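Local coordinates for rhamnose ABC transporter, periplasmic rhamnose-binding protein (Kribbella flavida, PDB 4KVF) that probably binds a carbohydrate, likely rhamnose, outside the membrane and hands it to an ABC transporter for uptake, at residues Lys41-Lys47 and Gln97-Ala103; Gln85-Asn90 and Ala109-Leu114; Ile122-Asp128 and Arg136-Gln142. All coordinates share one frame; numbering follows the deposited sequence.

From the N terminus, strand 41-45 opens contact 1, which closes only after helix 52-67, strand 71-74 and helix 85-94, when strand 99-102 pairs beside it. Contact 2 starts on helix 85-94, inside that loop, and ends at helix 111-119, beyond it, so contacts 1 and 2 cross. Contact 3 follows in series and closes a short loop from strand 123-127 to strand 138-141. Contacts 1 and 3 belong to one parallel sheet, joined where strand 99-102 pairs with strand 123-127. Contact 2 packs two helices over that sheet: Ile89 CG1 touches Leu45 CD2 of contact 1, and Leu114 CD2 touches Val124 CG1 of contact 3.

Contact 1 (Lys41-Lys47 and Gln97-Ala103); sequences KIAYLPK and QDVIVVA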
loop_
_atom_site.group_PDB
_atom_site.type_symbol
_atom_site.label_atom_id
_atom_site.label_comp_id
_atom_site.label_asym_id
_atom_site.label_seq_id
_atom_site.Cartn_x
_atom_site.Cartn_y
_atom_site.Cartn_z
ATOM N N LYS A 41 19.427 -9.673 -13.294
ATOM C CA LYS A 41 18.155 -9.807 -13.989
ATOM C C LYS A 41 17.041 -9.801 -12.953
ATOM O O LYS A 41 16.914 -10.728 -12.163
ATOM C CB LYS A 41 18.115 -11.096 -14.816
ATOM C CG LYS A 41 19.211 -11.205 -15.854
ATOM C CD LYS A 41 19.030 -12.467 -16.670
ATOM C CE LYS A 41 19.113 -12.174 -18.159
ATOM N NZ LYS A 41 20.387 -12.651 -18.769
ATOM N N ILE A 42 16.255 -8.733 -12.940
ATOM C CA ILE A 42 15.225 -8.560 -11.921
ATOM C C ILE A 42 13.863 -8.497 -12.598
ATOM O O ILE A 42 13.614 -7.620 -13.426
ATOM C CB ILE A 42 15.494 -7.283 -11.088
ATOM C CG1 ILE A 42 16.884 -7.359 -10.439
ATOM C CG2 ILE A 42 14.399 -7.103 -10.033
ATOM C CD1 ILE A 42 17.268 -6.134 -9.590
ATOM N N ALA A 43 12.987 -9.444 -12.270
ATOM C CA ALA A 43 11.702 -9.547 -12.953
ATOM C C ALA A 43 10.564 -9.244 -11.988
ATOM O O ALA A 43 10.634 -9.623 -10.824
ATOM C CB ALA A 43 11.529 -10.935 -13.531
ATOM N N TYR A 44 9.528 -8.573 -12.488
ATOM C CA TYR A 44 8.366 -8.188 -11.691
ATOM C C TYR A 44 7.123 -8.950 -12.139
ATOM O O TYR A 44 6.831 -9.047 -13.337
ATOM C CB TYR A 44 8.104 -6.691 -11.820
ATOM C CG TYR A 44 9.054 -5.880 -10.990
ATOM C CD1 TYR A 44 10.376 -5.718 -11.380
ATOM C CD2 TYR A 44 8.645 -5.308 -9.798
ATOM C CE1 TYR A 44 11.270 -4.997 -10.607
ATOM C CE2 TYR A 44 9.530 -4.591 -9.019
ATOM C CZ TYR A 44 10.838 -4.437 -9.430
ATOM O OH TYR A 44 11.709 -3.709 -8.648
ATOM N N LEU A 45 6.396 -9.477 -11.158
ATOM C CA LEU A 45 5.145 -10.206 -11.388
ATOM C C LEU A 45 4.089 -9.621 -10.466
ATOM O O LEU A 45 3.889 -10.108 -9.336
ATOM C CB LEU A 45 5.322 -11.705 -11.090
ATOM C CG LEU A 45 4.095 -12.635 -11.157
ATOM C CD1 LEU A 45 3.298 -12.418 -12.430
ATOM C CD2 LEU A 45 4.554 -14.089 -11.062
ATOM N N PRO A 46 3.402 -8.580 -10.944
ATOM C CA PRO A 46 2.317 -7.981 -10.165
ATOM C C PRO A 46 1.084 -8.884 -10.187
ATOM O O PRO A 46 1.092 -9.913 -10.862
ATOM C CB PRO A 46 2.052 -6.674 -10.906
ATOM C CG PRO A 46 2.353 -7.011 -12.344
ATOM C CD PRO A 46 3.503 -8.000 -12.301
ATOM N N LYS A 47 0.043 -8.509 -9.450
ATOM C CA LYS A 47 -1.204 -9.270 -9.466
ATOM C C LYS A 47 -1.884 -9.233 -10.835
ATOM O O LYS A 47 -2.369 -10.254 -11.319
ATOM C CB LYS A 47 -2.156 -8.760 -8.383
ATOM C CG LYS A 47 -1.576 -8.897 -6.987
ATOM C CD LYS A 47 -2.634 -8.698 -5.921
ATOM C CE LYS A 47 -2.214 -9.375 -4.632
ATOM N NZ LYS A 47 -3.159 -9.055 -3.524
ATOM N N GLN A 97 16.209 -15.640 -14.052
ATOM C CA GLN A 97 16.226 -14.351 -13.369
ATOM C C GLN A 97 17.054 -14.480 -12.094
ATOM O O GLN A 97 17.167 -15.568 -11.535
ATOM C CB GLN A 97 14.797 -13.903 -13.045
ATOM C CG GLN A 97 13.924 -13.736 -14.282
ATOM C CD GLN A 97 14.548 -12.807 -15.313
ATOM O OE1 GLN A 97 14.611 -11.598 -15.111
ATOM N NE2 GLN A 97 15.036 -13.377 -16.413
ATOM N N ASP A 98 17.637 -13.371 -11.643
ATOM C CA ASP A 98 18.407 -13.360 -10.399
ATOM C C ASP A 98 17.510 -13.045 -9.212
ATOM O O ASP A 98 17.756 -13.515 -8.109
ATOM C CB ASP A 98 19.535 -12.324 -10.470
ATOM C CG ASP A 98 20.658 -12.741 -11.412
ATOM O OD1 ASP A 98 21.227 -13.837 -11.217
ATOM O OD2 ASP A 98 20.974 -11.974 -12.351
ATOM N N VAL A 99 16.487 -12.234 -9.464
ATOM C CA VAL A 99 15.528 -11.799 -8.457
ATOM C C VAL A 99 14.130 -11.854 -9.058
ATOM O O VAL A 99 13.909 -11.381 -10.174
ATOM C CB VAL A 99 15.791 -10.343 -8.019
ATOM C CG1 VAL A 99 14.765 -9.899 -6.960
ATOM C CG2 VAL A 99 17.218 -10.178 -7.495
ATOM N N ILE A 100 13.195 -12.452 -8.325
ATOM C CA ILE A 100 11.781 -12.405 -8.682
ATOM C C ILE A 100 11.052 -11.542 -7.661
ATOM O O ILE A 100 11.100 -11.803 -6.463
ATOM C CB ILE A 100 11.122 -13.812 -8.721
ATOM C CG1 ILE A 100 11.750 -14.675 -9.820
ATOM C CG2 ILE A 100 9.607 -13.688 -8.975
ATOM C CD1 ILE A 100 11.250 -16.136 -9.832
ATOM N N VAL A 101 10.408 -10.488 -8.147
ATOM C CA VAL A 101 9.610 -9.603 -7.307
ATOM C C VAL A 101 8.137 -9.865 -7.612
ATOM O O VAL A 101 7.657 -9.606 -8.726
ATOM C CB VAL A 101 9.949 -8.132 -7.604
ATOM C CG1 VAL A 101 9.161 -7.215 -6.688
ATOM C CG2 VAL A 101 11.440 -7.915 -7.422
ATOM N N VAL A 102 7.409 -10.381 -6.627
ATOM C CA VAL A 102 6.072 -10.895 -6.907
ATOM C C VAL A 102 5.025 -10.454 -5.876
ATOM O O VAL A 102 5.276 -10.461 -4.665
ATOM C CB VAL A 102 6.108 -12.444 -7.021
ATOM C CG1 VAL A 102 6.758 -13.064 -5.777
ATOM C CG2 VAL A 102 4.709 -13.014 -7.258
ATOM N N ALA A 103 3.848 -10.080 -6.362
ATOM C CA ALA A 103 2.728 -9.779 -5.474
ATOM C C ALA A 103 1.853 -11.021 -5.458
ATOM O O ALA A 103 1.115 -11.274 -6.401
ATOM C CB ALA A 103 1.937 -8.573 -5.983
#
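Strands 41-45 and 99-102 run parallel at 19°, and their backbones are laced from Lys41 O to Ala103 N. The ladder runs through Ala43 N to Val99 O, Val101 N to Ala43 O, and Leu45 N to Val101 O, the last at 2.7 Å. At its start Lys41 O is gripped twice, by Asp98 N and Val99 N. The Asp98 side chain returns a bond to the same residue: OD2 accepts from Lys41 N at 2.9 Å, nearly straight, on its anti lone pair. Its OD1 hydrogen-bonds a glycerol, probably from the crystallisation liquor.

Ile42, Tyr44, Val99 and Val101 share one face of the sheet. Val101 lies alongside Tyr44 and sets CB over the ring face, 4.0 Å from the centroid, a CH-pi contact. CG1, anti to the backbone N (chi1 -178°), reaches Tyr44 CE2 at 3.5 Å. Tyr44 OH bonds to Gly285 O, so the hydroxyl is satisfied by the backbone of helix 281-296. Val101 CG2 meets Ile42 CG2.

On the other face, Ala43 CB touches Gln97 OE1 at 3.5 Å; the Gln97 chain bends at chi2 (-54°) to bring it there. Leu45 CD2 lies beside Val102 CG2 at 4.0 Å. Helix 281-296 covers the Tyr44 face and helix 85-94 the Leu45 face. This is the helix-sheet-helix layering of a Rossmann-like lobe, as in periplasmic sugar-binding proteins.

Contact 2 (Gln85-Asn90 and Ala109-Leu114); sequences QVSYIN and AVCPSL
Ile89 of helix 85-94 packs its branched side chain against Val110, and against Ser113 and Leu114 of helix 111-119. The apolar contacts centre on its CD1. This methyl lies 3.8 Å from Val110 CG1 and also 3.8 Å from Leu114 CD2. Ile89 meets both side chains at about a right angle. CG1 stands beside the backbone N (chi1 -68°), which carries CD1 to these partners and turns CG2 to Ser113.

Mixed contacts flank this group. Ser113 OG lies 3.4 Å from Ile89 CG2, and Ser113 CB is 3.4 Å from Asn90 OD1. At the other end Val86 CG2 rests on Ala109 O, also at 3.4 Å. Gln85 uses its amide on the loop after strand 99-102: NE2 bonds to Ala103 O and OE1 to Asn105 N.

With an alanine at Ile89, the CD1 and CG2 methyls are gone, and Val110, Ser113 and Leu114 would probably face a gap between the two segments.

Cys111, whose CB points away from helix 85-94, forms a disulfide with Cys135. Across the contact itself the two segments meet by van der Waals packing, with polar atoms set against carbon, and shape rather than directed bonds fits them together.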
loop_
_atom_site.group_PDB
_atom_site.type_symbol
_atom_site.label_atom_id
_atom_site.label_comp_id
_atom_site.label_asym_id
_atom_site.label_seq_id
_atom_site.Cartn_x
_atom_site.Cartn_y
_atom_site.Cartn_z
ATOM N N GLN A 85 -0.511 -17.481 -11.311
ATOM C CA GLN A 85 0.777 -16.870 -11.055
ATOM C C GLN A 85 1.897 -17.896 -11.091
ATOM O O GLN A 85 3.028 -17.570 -11.421
ATOM C CB GLN A 85 0.775 -16.160 -9.708
ATOM C CG GLN A 85 0.016 -14.857 -9.726
ATOM C CD GLN A 85 0.238 -14.084 -8.462
ATOM O OE1 GLN A 85 0.099 -14.629 -7.367
ATOM N NE2 GLN A 85 0.627 -12.815 -8.597
ATOM N N VAL A 86 1.580 -19.140 -10.750
ATOM C CA VAL A 86 2.582 -20.205 -10.770
ATOM C C VAL A 86 3.201 -20.375 -12.173
ATOM O O VAL A 86 4.419 -20.550 -12.299
ATOM C CB VAL A 86 1.975 -21.521 -10.227
ATOM C CG1 VAL A 86 2.921 -22.711 -10.426
ATOM C CG2 VAL A 86 1.637 -21.340 -8.754
ATOM N N SER A 87 2.375 -20.276 -13.215
ATOM C CA SER A 87 2.863 -20.435 -14.590
ATOM C C SER A 87 3.907 -19.364 -14.892
ATOM O O SER A 87 4.938 -19.634 -15.516
ATOM C CB SER A 87 1.710 -20.372 -15.601
ATOM O OG SER A 87 1.083 -19.098 -15.580
ATOM N N TYR A 88 3.655 -18.152 -14.412
ATOM C CA TYR A 88 4.604 -17.057 -14.614
ATOM C C TYR A 88 5.881 -17.237 -13.800
ATOM O O TYR A 88 6.973 -16.985 -14.295
ATOM C CB TYR A 88 3.950 -15.694 -14.325
ATOM C CG TYR A 88 2.859 -15.337 -15.314
ATOM C CD1 TYR A 88 3.169 -14.836 -16.575
ATOM C CD2 TYR A 88 1.519 -15.528 -15.001
ATOM C CE1 TYR A 88 2.171 -14.523 -17.488
ATOM C CE2 TYR A 88 0.510 -15.226 -15.920
ATOM C CZ TYR A 88 0.846 -14.721 -17.153
ATOM O OH TYR A 88 -0.147 -14.414 -18.049
ATOM N N ILE A 89 5.753 -17.669 -12.552
ATOM C CA ILE A 89 6.932 -17.890 -11.717
ATOM C C ILE A 89 7.836 -18.957 -12.358
ATOM O O ILE A 89 9.062 -18.827 -12.387
ATOM C CB ILE A 89 6.534 -18.341 -10.300
ATOM C CG1 ILE A 89 5.833 -17.189 -9.567
ATOM C CG2 ILE A 89 7.789 -18.830 -9.519
ATOM C CD1 ILE A 89 5.070 -17.628 -8.325
ATOM N N ASN A 90 7.210 -20.010 -12.865
ATOM C CA ASN A 90 7.948 -21.098 -13.502
ATOM C C ASN A 90 8.690 -20.608 -14.734
ATOM O O ASN A 90 9.820 -21.037 -15.009
ATOM C CB ASN A 90 7.011 -22.262 -13.853
ATOM C CG ASN A 90 6.625 -23.086 -12.625
ATOM O OD1 ASN A 90 7.385 -23.154 -11.653
ATOM N ND2 ASN A 90 5.456 -23.720 -12.670
ATOM N N ALA A 109 -0.094 -21.001 -2.587
ATOM C CA ALA A 109 -0.098 -21.649 -3.902
ATOM C C ALA A 109 1.221 -21.438 -4.649
ATOM O O ALA A 109 1.629 -22.268 -5.472
ATOM C CB ALA A 109 -1.278 -21.154 -4.749
ATOM N N VAL A 110 1.874 -20.323 -4.356
ATOM C CA VAL A 110 3.121 -19.956 -5.006
ATOM C C VAL A 110 4.347 -20.553 -4.321
ATOM O O VAL A 110 5.464 -20.468 -4.849
ATOM C CB VAL A 110 3.266 -18.419 -5.061
ATOM C CG1 VAL A 110 2.153 -17.828 -5.905
ATOM C CG2 VAL A 110 3.221 -17.837 -3.648
ATOM N N CYS A 111 4.151 -21.169 -3.158
ATOM C CA CYS A 111 5.288 -21.658 -2.367
ATOM C C CYS A 111 6.200 -22.670 -3.068
ATOM O O CYS A 111 7.427 -22.495 -3.046
ATOM C CB CYS A 111 4.851 -22.186 -0.991
ATOM S SG CYS A 111 4.550 -20.872 0.190
ATOM N N PRO A 112 5.623 -23.738 -3.658
ATOM C CA PRO A 112 6.495 -24.736 -4.290
ATOM C C PRO A 112 7.398 -24.133 -5.363
ATOM O O PRO A 112 8.604 -24.392 -5.358
ATOM C CB PRO A 112 5.503 -25.723 -4.910
ATOM C CG PRO A 112 4.319 -25.657 -3.993
ATOM C CD PRO A 112 4.217 -24.194 -3.636
ATOM N N SER A 113 6.832 -23.329 -6.256
ATOM C CA SER A 113 7.632 -22.738 -7.333
ATOM C C SER A 113 8.591 -21.668 -6.804
ATOM O O SER A 113 9.745 -21.608 -7.234
ATOM C CB SER A 113 6.736 -22.180 -8.447
ATOM O OG SER A 113 5.905 -21.143 -7.958
ATOM N N LEU A 114 8.132 -20.828 -5.873
ATOM C CA LEU A 114 9.041 -19.845 -5.280
ATOM C C LEU A 114 10.226 -20.508 -4.577
ATOM O O LEU A 114 11.357 -20.032 -4.679
ATOM C CB LEU A 114 8.321 -18.879 -4.325
ATOM C CG LEU A 114 7.372 -17.882 -5.008
ATOM C CD1 LEU A 114 6.731 -16.970 -3.974
ATOM C CD2 LEU A 114 8.107 -17.052 -6.066
#

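Contact 3 (Ile122-Asp128 and Arg136-Gln142); sequences IKVVTFD and RDAFINQ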
loop_
_atom_site.group_PDB
_atom_site.type_symbol
_atom_site.label_atom_id
_atom_site.label_comp_id
_atom_site.label_asym_id
_atom_site.label_seq_id
_atom_site.Cartn_x
_atom_site.Cartn_y
_atom_site.Cartn_z
ATOM N N ILE A 122 17.871 -17.979 -6.827
ATOM C CA ILE A 122 17.127 -16.802 -7.215
ATOM C C ILE A 122 16.568 -16.198 -5.930
ATOM O O ILE A 122 16.000 -16.913 -5.112
ATOM C CB ILE A 122 15.953 -17.175 -8.148
ATOM C CG1 ILE A 122 16.480 -17.823 -9.423
ATOM C CG2 ILE A 122 15.124 -15.935 -8.489
ATOM C CD1 ILE A 122 15.388 -18.329 -10.374
ATOM N N LYS A 123 16.747 -14.894 -5.734
ATOM C CA LYS A 123 16.144 -14.236 -4.570
ATOM C C LYS A 123 14.694 -13.851 -4.825
ATOM O O LYS A 123 14.336 -13.366 -5.900
ATOM C CB LYS A 123 16.973 -13.014 -4.144
ATOM C CG LYS A 123 18.438 -13.341 -3.859
ATOM C CD LYS A 123 18.586 -14.397 -2.767
ATOM C CE LYS A 123 19.956 -15.045 -2.818
ATOM N NZ LYS A 123 20.115 -16.070 -1.749
ATOM N N VAL A 124 13.851 -14.061 -3.821
ATOM C CA VAL A 124 12.430 -13.804 -3.972
ATOM C C VAL A 124 11.978 -12.725 -2.996
ATOM O O VAL A 124 12.119 -12.865 -1.787
ATOM C CB VAL A 124 11.607 -15.085 -3.744
ATOM C CG1 VAL A 124 10.121 -14.766 -3.734
ATOM C CG2 VAL A 124 11.922 -16.108 -4.823
ATOM N N VAL A 125 11.471 -11.637 -3.554
ATOM C CA VAL A 125 10.947 -10.524 -2.780
ATOM C C VAL A 125 9.462 -10.358 -3.109
ATOM O O VAL A 125 9.073 -10.099 -4.253
ATOM C CB VAL A 125 11.675 -9.222 -3.149
ATOM C CG1 VAL A 125 11.054 -8.041 -2.424
ATOM C CG2 VAL A 125 13.153 -9.342 -2.821
ATOM N N THR A 126 8.617 -10.517 -2.107
ATOM C CA THR A 126 7.211 -10.270 -2.329
ATOM C C THR A 126 6.913 -8.789 -2.116
ATOM O O THR A 126 7.694 -8.066 -1.493
ATOM C CB THR A 126 6.349 -11.120 -1.392
ATOM O OG1 THR A 126 6.856 -10.987 -0.061
ATOM C CG2 THR A 126 6.441 -12.586 -1.783
ATOM N N PHE A 127 5.796 -8.335 -2.658
ATOM C CA PHE A 127 5.375 -6.950 -2.465
ATOM C C PHE A 127 3.871 -6.850 -2.529
ATOM O O PHE A 127 3.218 -7.684 -3.149
ATOM C CB PHE A 127 6.048 -6.002 -3.471
ATOM C CG PHE A 127 5.489 -6.077 -4.872
ATOM C CD1 PHE A 127 5.875 -7.088 -5.727
ATOM C CD2 PHE A 127 4.607 -5.114 -5.338
ATOM C CE1 PHE A 127 5.386 -7.147 -7.028
ATOM C CE2 PHE A 127 4.103 -5.174 -6.638
ATOM C CZ PHE A 127 4.502 -6.190 -7.481
ATOM N N ASP A 128 3.326 -5.846 -1.849
ATOM C CA ASP A 128 1.886 -5.606 -1.802
ATOM C C ASP A 128 1.161 -6.674 -0.984
ATOM O O ASP A 128 0.606 -6.380 0.065
ATOM C CB ASP A 128 1.291 -5.497 -3.212
ATOM C CG ASP A 128 0.498 -4.227 -3.409
ATOM O OD1 ASP A 128 -0.489 -4.029 -2.671
ATOM O OD2 ASP A 128 0.856 -3.433 -4.305
ATOM N N ARG A 136 9.702 -16.847 0.731
ATOM C CA ARG A 136 10.356 -15.675 0.154
ATOM C C ARG A 136 11.452 -15.145 1.078
ATOM O O ARG A 136 11.451 -15.416 2.277
ATOM C CB ARG A 136 9.340 -14.570 -0.172
ATOM C CG ARG A 136 8.889 -13.713 1.018
ATOM C CD ARG A 136 8.053 -14.458 2.052
ATOM N NE ARG A 136 7.559 -13.501 3.037
ATOM C CZ ARG A 136 8.203 -13.135 4.139
ATOM N NH1 ARG A 136 9.383 -13.670 4.442
ATOM N NH2 ARG A 136 7.665 -12.228 4.945
ATOM N N ASP A 137 12.395 -14.393 0.519
ATOM C CA ASP A 137 13.500 -13.863 1.316
ATOM C C ASP A 137 13.146 -12.564 2.032
ATOM O O ASP A 137 13.633 -12.315 3.127
ATOM C CB ASP A 137 14.733 -13.677 0.431
ATOM C CG ASP A 137 15.179 -14.983 -0.201
ATOM O OD1 ASP A 137 15.759 -15.820 0.527
ATOM O OD2 ASP A 137 14.945 -15.166 -1.416
ATOM N N ALA A 138 12.293 -11.754 1.412
ATOM C CA ALA A 138 11.847 -10.497 2.008
ATOM C C ALA A 138 10.498 -10.082 1.441
ATOM O O ALA A 138 10.119 -10.494 0.345
ATOM C CB ALA A 138 12.874 -9.388 1.774
ATOM N N PHE A 139 9.785 -9.262 2.208
ATOM C CA PHE A 139 8.478 -8.751 1.802
ATOM C C PHE A 139 8.483 -7.238 1.895
ATOM O O PHE A 139 8.776 -6.676 2.957
ATOM C CB PHE A 139 7.383 -9.336 2.707
ATOM C CG PHE A 139 6.043 -8.639 2.593
ATOM C CD1 PHE A 139 5.432 -8.451 1.367
ATOM C CD2 PHE A 139 5.383 -8.209 3.731
ATOM C CE1 PHE A 139 4.194 -7.821 1.276
ATOM C CE2 PHE A 139 4.143 -7.585 3.648
ATOM C CZ PHE A 139 3.555 -7.388 2.420
ATOM N N ILE A 140 8.170 -6.565 0.788
ATOM C CA ILE A 140 8.074 -5.111 0.831
ATOM C C ILE A 140 6.636 -4.717 1.158
ATOM O O ILE A 140 5.724 -4.914 0.355
ATOM C CB ILE A 140 8.488 -4.443 -0.501
ATOM C CG1 ILE A 140 9.854 -4.978 -0.964
ATOM C CG2 ILE A 140 8.527 -2.908 -0.326
ATOM C CD1 ILE A 140 10.970 -4.862 0.104
ATOM N N ASN A 141 6.454 -4.163 2.351
ATOM C CA ASN A 141 5.149 -3.721 2.827
ATOM C C ASN A 141 5.025 -2.206 2.699
ATOM O O ASN A 141 5.834 -1.466 3.271
ATOM C CB ASN A 141 4.960 -4.138 4.289
ATOM C CG ASN A 141 3.518 -4.014 4.744
ATOM O OD1 ASN A 141 2.657 -3.576 3.978
ATOM N ND2 ASN A 141 3.239 -4.457 5.970
ATOM N N GLN A 142 4.025 -1.747 1.944
ATOM C CA GLN A 142 3.920 -0.326 1.627
ATOM C C GLN A 142 3.648 0.506 2.862
ATOM O O GLN A 142 4.088 1.658 2.962
ATOM C CB GLN A 142 2.840 -0.052 0.567
ATOM C CG GLN A 142 1.462 -0.550 0.929
ATOM C CD GLN A 142 1.186 -1.919 0.345
ATOM O OE1 GLN A 142 1.996 -2.837 0.483
ATOM N NE2 GLN A 142 0.046 -2.058 -0.326
HETATM O O HOH W 1 0.652 -4.649 2.370
#
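The side chains of Thr126 and Phe139 cross at about a right angle on one face of the Rossmann-like sheet, where strands 123-127 and 138-141 run parallel. Phe139 CG stands anti to the backbone N (chi1 166°), which brings the ring alongside the end of strand 123-127. Thr126 OG1 comes within 3.2 Å of Phe139 CD1, from an oblique direction. Thr126 C and Asp128 C lie at the ring edge, in its plane, and Asn141 N sits over one face. The hydrogen bond of Thr126 OG1 goes to Asp130 OD1.

Arg136 crosses Thr126 at about a right angle too. Its CB touches Val124 CG1 at 3.7 Å, and its CG lies near Thr126 OG1. Beyond them the guanidinium forms a salt bridge to Asp130 through NE and bonds to Ala321 O through NH2. Asp130 therefore joins Thr126 to Arg136.

On the opposite face Val125 and Ile140 meet obliquely, CG1 to CG1 at 3.6 Å. Ile140 CB also lies near Phe127 CB. Helix 281-296 covers Ile140.

Asp137 opens the strand pair. Its OD2 accepts Val124 N at 2.9 Å with a nearly straight bond, while its own N bonds back to Val124 O. Asp137 OD1 makes a salt bridge to Arg118, which probably helps keep the carboxylate charged. The ladder continues with Thr126 N to Ala138 O and Ile140 N to Thr126 O, then ends in a weak bond from Asp128 N to Ile140 O.

At the C-terminal ends of the strands, water 1 lies within hydrogen-bonding distance of Asp128 O and Asn141 OD1, and bridges them. Nearby, Gln142 NE2 bonds to Asp128 OD1 at 3.1 Å, reaching it from above the carboxylate plane, with the amide and carboxylate planes 81° apart.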